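PDB 6WPN: substrate-binding protein, which probably binds a sugar or oligosaccharide in the periplasm, as a putative solute-binding component of a transport system in a marine cyanobacterium. Local coordinates for residues 183-188 against 244-249; 146-151 against 258-263. One frame throughout, in Å; residues are numbered along the deposited sequence.

Following the chain from its N terminus, strand 137-149 and the start of helix 150-155 supply the first half of contact 2, and the loop 183-188 that follows helix 168-179 supplies the first half of contact 1. Contact 1 closes its loop at 244-249, around the N-cap and first turn of helix 246-254; contact 2 closes later, at 258-263, so contact 1 is nested inside it. Helix 246-254 is followed, after a short loop, by strand 260-263, and the two contacts touch, their centres about 12 Å apart: Leu258 packs against both Leu184 and Ala249. Together they tie a sheet edge, a helix and an extended loop into one side of the solute-binding fold.

Contact 1. Residues 183-188 against 244-249; sequences GLFVTV and QGQRRA
The N-terminal turn of helix 246-254, with Gly245 as its N-cap, is where the extended loop 183-188 packs, through Phe185 and Thr187. Phe185 carries the apolar part. With CG anti to the backbone N (chi1 -172°), its ring is carried toward the helix, and the backbone of Ala249 lies over one face, its N above the ring centre. The methyl CB of Ala249 comes 3.5 Å from Phe185 CD1. Two backbone oxygens meet the far end of the ring: Gln244 O lies at the edge near the ring plane, 3.8 Å from Phe185 CZ, and Gly245 O approaches Phe185 CE1 obliquely at 3.4 Å. Gly245 O also accepts the helical bond from Arg248 N. The aliphatic part of Arg248 also meets the ring, its CG 3.7 Å from Phe185 CE2, while its guanidinium group forms salt bridges with Glu240 and Glu251.

Thr187 supplies the polar link. Its OG1 donates to Gln244 O over 2.8 Å, from above the carbonyl plane, with a C=O...donor angle of 122°; the same OG1 is also hydrogen-bonded to Val189 N, so one hydroxyl joins the loop's own backbone to the residue before the cap. Gln246 bends at chi2 (-58°) and brings its amide alongside the loop, nearly perpendicular to the Phe185 ring. Its NE2 sits at the ring edge and 3.8 Å from Thr187 CG2.

Around this packing, Pro238 and Leu258 also touch Phe185, and the backbone of Val188 is hydrogen-bonded to that of Val241. Val186, facing away from helix 246-254, packs on helix 195-202, and Val188 on helix 388-403, so the loop runs between helices.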
loop_
_atom_site.group_PDB
_atom_site.type_symbol
_atom_site.label_atom_id
_atom_site.label_comp_id
_atom_site.label_asym_id
_atom_site.label_seq_id
_atom_site.Cartn_x
_atom_site.Cartn_y
_atom_site.Cartn_z
ATOM N N GLY A 183 -17.897 -7.013 -10.088
ATOM C CA GLY A 183 -16.845 -6.414 -10.888
ATOM C C GLY A 183 -15.616 -6.015 -10.101
ATOM O O GLY A 183 -14.501 -6.060 -10.632
ATOM N N LEU A 184 -15.790 -5.598 -8.849
ATOM C CA LEU A 184 -14.662 -5.167 -8.030
ATOM C C LEU A 184 -15.047 -5.262 -6.558
ATOM O O LEU A 184 -16.201 -5.518 -6.209
ATOM C CB LEU A 184 -14.216 -3.746 -8.393
ATOM C CG LEU A 184 -15.104 -2.597 -7.919
ATOM C CD1 LEU A 184 -14.348 -1.280 -8.014
ATOM C CD2 LEU A 184 -16.409 -2.535 -8.723
ATOM N N PHE A 185 -14.052 -5.046 -5.698
ATOM C CA PHE A 185 -14.225 -5.182 -4.253
ATOM C C PHE A 185 -13.309 -4.162 -3.593
ATOM O O PHE A 185 -12.091 -4.356 -3.572
ATOM C CB PHE A 185 -13.878 -6.601 -3.792
ATOM C CG PHE A 185 -14.198 -6.883 -2.346
ATOM C CD1 PHE A 185 -13.480 -6.288 -1.319
ATOM C CD2 PHE A 185 -15.196 -7.785 -2.019
ATOM C CE1 PHE A 185 -13.772 -6.557 0.000
ATOM C CE2 PHE A 185 -15.491 -8.064 -0.698
ATOM C CZ PHE A 185 -14.780 -7.449 0.316
ATOM N N VAL A 186 -13.873 -3.086 -3.056
ATOM C CA VAL A 186 -13.099 -2.106 -2.303
ATOM C C VAL A 186 -13.689 -2.032 -0.902
ATOM O O VAL A 186 -14.867 -1.697 -0.734
ATOM C CB VAL A 186 -13.091 -0.730 -2.985
ATOM C CG1 VAL A 186 -12.298 0.264 -2.156
ATOM C CG2 VAL A 186 -12.513 -0.843 -4.389
ATOM N N THR A 187 -12.875 -2.355 0.099
ATOM C CA THR A 187 -13.363 -2.438 1.463
ATOM C C THR A 187 -13.580 -1.047 2.052
ATOM O O THR A 187 -12.876 -0.086 1.724
ATOM C CB THR A 187 -12.393 -3.231 2.342
ATOM O OG1 THR A 187 -12.969 -3.412 3.641
ATOM C CG2 THR A 187 -11.057 -2.499 2.483
ATOM N N VAL A 188 -14.580 -0.948 2.922
ATOM C CA VAL A 188 -14.860 0.268 3.672
ATOM C C VAL A 188 -14.780 0.001 5.179
ATOM O O VAL A 188 -15.330 0.744 5.988
ATOM C CB VAL A 188 -16.211 0.877 3.232
ATOM C CG1 VAL A 188 -17.372 0.004 3.641
ATOM C CG2 VAL A 188 -16.393 2.310 3.724
ATOM N N GLN A 244 -15.914 -6.731 5.615
ATOM C CA GLN A 244 -14.739 -7.565 5.400
ATOM C C GLN A 244 -13.735 -6.827 4.523
ATOM O O GLN A 244 -14.105 -5.976 3.707
ATOM C CB GLN A 244 -15.119 -8.917 4.752
ATOM C CG GLN A 244 -15.894 -9.848 5.683
ATOM C CD GLN A 244 -16.283 -11.163 5.035
ATOM O OE1 GLN A 244 -16.730 -11.202 3.889
ATOM N NE2 GLN A 244 -16.118 -12.249 5.769
ATOM N N GLY A 245 -12.459 -7.161 4.700
ATOM C CA GLY A 245 -11.375 -6.487 4.022
ATOM C C GLY A 245 -10.905 -7.214 2.779
ATOM O O GLY A 245 -11.607 -8.061 2.215
ATOM N N GLN A 246 -9.673 -6.901 2.369
ATOM C CA GLN A 246 -9.146 -7.391 1.100
ATOM C C GLN A 246 -8.874 -8.889 1.115
ATOM O O GLN A 246 -8.728 -9.489 0.044
ATOM C CB GLN A 246 -7.869 -6.633 0.741
ATOM C CG GLN A 246 -8.109 -5.189 0.336
ATOM C CD GLN A 246 -9.048 -5.062 -0.851
ATOM O OE1 GLN A 246 -8.915 -5.786 -1.843
ATOM N NE2 GLN A 246 -10.013 -4.148 -0.749
ATOM N N ARG A 247 -8.793 -9.508 2.293
ATOM C CA ARG A 247 -8.676 -10.960 2.346
ATOM C C ARG A 247 -9.914 -11.633 1.771
ATOM O O ARG A 247 -9.817 -12.706 1.166
ATOM C CB ARG A 247 -8.448 -11.413 3.788
ATOM C CG ARG A 247 -7.119 -10.963 4.371
ATOM C CD ARG A 247 -6.943 -11.466 5.793
ATOM N NE ARG A 247 -5.695 -10.998 6.398
ATOM C CZ ARG A 247 -5.336 -11.249 7.654
ATOM N NH1 ARG A 247 -6.131 -11.962 8.443
ATOM N NH2 ARG A 247 -4.185 -10.783 8.127
ATOM N N ARG A 248 -11.085 -11.016 1.948
ATOM C CA ARG A 248 -12.298 -11.526 1.319
ATOM C C ARG A 248 -12.261 -11.321 -0.192
ATOM O O ARG A 248 -12.717 -12.185 -0.952
ATOM C CB ARG A 248 -13.525 -10.854 1.934
ATOM C CG ARG A 248 -14.839 -11.172 1.247
ATOM C CD ARG A 248 -15.142 -12.652 1.282
ATOM N NE ARG A 248 -16.447 -12.935 0.698
ATOM C CZ ARG A 248 -16.958 -14.154 0.565
ATOM N NH1 ARG A 248 -16.273 -15.214 0.972
ATOM N NH2 ARG A 248 -18.159 -14.311 0.032
ATOM N N ALA A 249 -11.728 -10.181 -0.648
ATOM C CA ALA A 249 -11.567 -9.973 -2.084
ATOM C C ALA A 249 -10.663 -11.037 -2.680
ATOM O O ALA A 249 -10.966 -11.607 -3.736
ATOM C CB ALA A 249 -10.995 -8.585 -2.360
#

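Contact 2. Residues 146-151 against 258-263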
loop_
_atom_site.group_PDB
_atom_site.type_symbol
_atom_site.label_atom_id
_atom_site.label_comp_id
_atom_site.label_asym_id
_atom_site.label_seq_id
_atom_site.Cartn_x
_atom_site.Cartn_y
_atom_site.Cartn_z
ATOM N N SER A 146 -4.251 -4.356 -11.729
ATOM C CA SER A 146 -5.594 -4.916 -11.836
ATOM C C SER A 146 -5.470 -6.341 -12.362
ATOM O O SER A 146 -5.119 -6.546 -13.526
ATOM C CB SER A 146 -6.481 -4.074 -12.752
ATOM O OG SER A 146 -6.765 -2.812 -12.179
ATOM N N LEU A 147 -5.704 -7.323 -11.496
ATOM C CA LEU A 147 -5.784 -8.713 -11.935
ATOM C C LEU A 147 -7.190 -8.986 -12.457
ATOM O O LEU A 147 -8.158 -8.969 -11.690
ATOM C CB LEU A 147 -5.415 -9.654 -10.794
ATOM C CG LEU A 147 -4.028 -9.411 -10.194
ATOM C CD1 LEU A 147 -3.708 -10.445 -9.121
ATOM C CD2 LEU A 147 -2.960 -9.412 -11.276
ATOM N N VAL A 148 -7.319 -9.209 -13.764
ATOM C CA VAL A 148 -8.618 -9.288 -14.425
ATOM C C VAL A 148 -8.907 -10.732 -14.811
ATOM O O VAL A 148 -8.111 -11.369 -15.514
ATOM C CB VAL A 148 -8.664 -8.372 -15.659
ATOM C CG1 VAL A 148 -9.939 -8.599 -16.445
ATOM C CG2 VAL A 148 -8.551 -6.924 -15.221
ATOM N N ASN A 149 -10.054 -11.240 -14.368
ATOM C CA ASN A 149 -10.540 -12.552 -14.786
ATOM C C ASN A 149 -11.122 -12.421 -16.190
ATOM O O ASN A 149 -12.260 -11.975 -16.364
ATOM C CB ASN A 149 -11.575 -13.076 -13.799
ATOM C CG ASN A 149 -11.987 -14.508 -14.086
ATOM O OD1 ASN A 149 -12.330 -14.859 -15.213
ATOM N ND2 ASN A 149 -11.960 -15.344 -13.057
ATOM N N GLY A 150 -10.342 -12.824 -17.197
ATOM C CA GLY A 150 -10.779 -12.661 -18.574
ATOM C C GLY A 150 -11.960 -13.538 -18.927
ATOM O O GLY A 150 -12.743 -13.209 -19.824
ATOM N N ASP A 151 -12.109 -14.662 -18.235
ATOM C CA ASP A 151 -13.228 -15.544 -18.528
ATOM C C ASP A 151 -14.552 -14.932 -18.073
ATOM O O ASP A 151 -15.578 -15.086 -18.747
ATOM C CB ASP A 151 -12.999 -16.901 -17.883
ATOM C CG ASP A 151 -14.081 -17.870 -18.225
ATOM O OD1 ASP A 151 -13.968 -18.554 -19.269
ATOM O OD2 ASP A 151 -15.068 -17.903 -17.471
ATOM N N LEU A 258 -15.022 -12.804 -8.560
ATOM C CA LEU A 258 -14.618 -11.406 -8.664
ATOM C C LEU A 258 -13.892 -11.209 -9.988
ATOM O O LEU A 258 -12.901 -11.892 -10.261
ATOM C CB LEU A 258 -13.723 -11.012 -7.484
ATOM C CG LEU A 258 -13.331 -9.541 -7.327
ATOM C CD1 LEU A 258 -14.572 -8.676 -7.256
ATOM C CD2 LEU A 258 -12.472 -9.342 -6.084
ATOM N N ALA A 259 -14.376 -10.267 -10.804
ATOM C CA ALA A 259 -13.805 -10.077 -12.135
ATOM C C ALA A 259 -12.494 -9.303 -12.093
ATOM O O ALA A 259 -11.604 -9.563 -12.908
ATOM C CB ALA A 259 -14.804 -9.360 -13.045
ATOM N N LEU A 260 -12.351 -8.356 -11.171
ATOM C CA LEU A 260 -11.133 -7.562 -11.066
ATOM C C LEU A 260 -10.683 -7.541 -9.613
ATOM O O LEU A 260 -11.478 -7.247 -8.718
ATOM C CB LEU A 260 -11.350 -6.132 -11.581
ATOM C CG LEU A 260 -10.132 -5.200 -11.666
ATOM C CD1 LEU A 260 -10.322 -4.163 -12.764
ATOM C CD2 LEU A 260 -9.877 -4.497 -10.343
ATOM N N LEU A 261 -9.401 -7.814 -9.393
ATOM C CA LEU A 261 -8.796 -7.814 -8.066
ATOM C C LEU A 261 -7.598 -6.877 -8.085
ATOM O O LEU A 261 -6.667 -7.076 -8.870
ATOM C CB LEU A 261 -8.369 -9.230 -7.665
ATOM C CG LEU A 261 -7.595 -9.389 -6.354
ATOM C CD1 LEU A 261 -8.490 -9.163 -5.139
ATOM C CD2 LEU A 261 -6.933 -10.754 -6.292
ATOM N N ALA A 262 -7.620 -5.855 -7.237
ATOM C CA ALA A 262 -6.490 -4.932 -7.135
ATOM C C ALA A 262 -5.395 -5.605 -6.319
ATOM O O ALA A 262 -5.491 -5.707 -5.097
ATOM C CB ALA A 262 -6.924 -3.613 -6.505
ATOM N N SER A 263 -4.342 -6.068 -6.990
ATOM C CA SER A 263 -3.289 -6.807 -6.307
ATOM C C SER A 263 -2.010 -6.761 -7.140
ATOM O O SER A 263 -2.012 -6.367 -8.311
ATOM C CB SER A 263 -3.733 -8.249 -6.024
ATOM O OG SER A 263 -2.761 -8.967 -5.282
#
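Leu147 and Leu261 form the hydrogen-bonded pair of this antiparallel join between strands 137-149 and 260-263, and each satisfies the other's backbone. Leu147 N donates to Leu261 O at 2.8 Å, and Leu261 N returns a bond to Leu147 O at 2.9 Å. Two residues on, Asn149 N donates to Ala259 O over 2.7 Å, nearly straight at 168°. Two of these oxygens also receive a CA-H...O contact: Leu260 CA points to Leu147 O at 3.3 Å, and Val148 CA to Ala259 O. The pairing continues in a backbone bond between Ser263 and Leu145; outside the two strands, Ala259 is bonded to Tyr182 and Val148 to Thr283.

Ser146 OG is bonded to Pro286 O, and Asn149 OD1, at the N-cap of helix 150-155, caps Leu152 N.

On the face shared by Ser146, Val148 and Leu260, chi1 of -174° sets Leu260 CG opposite its own N, and CD1 touches both neighbours, 3.8 Å from Ser146 CB and 4.1 Å from Val148 CG2. An alanine at Leu260 is likely to lose the CD1 contacts to Ser146 and Val148 and the packing on Tyr171 of helix 168-179, opening a gap on this face. Across the sheet, Leu147 CD1 meets Ser263 CB at 3.8 Å, near Ile271 of helix 265-274.

Segments 146-149 and 260-263 run at 156° to each other, an antiparallel pair in a mixed sheet flanked by helices, as in the alpha/beta lobes of periplasmic solute-binding proteins.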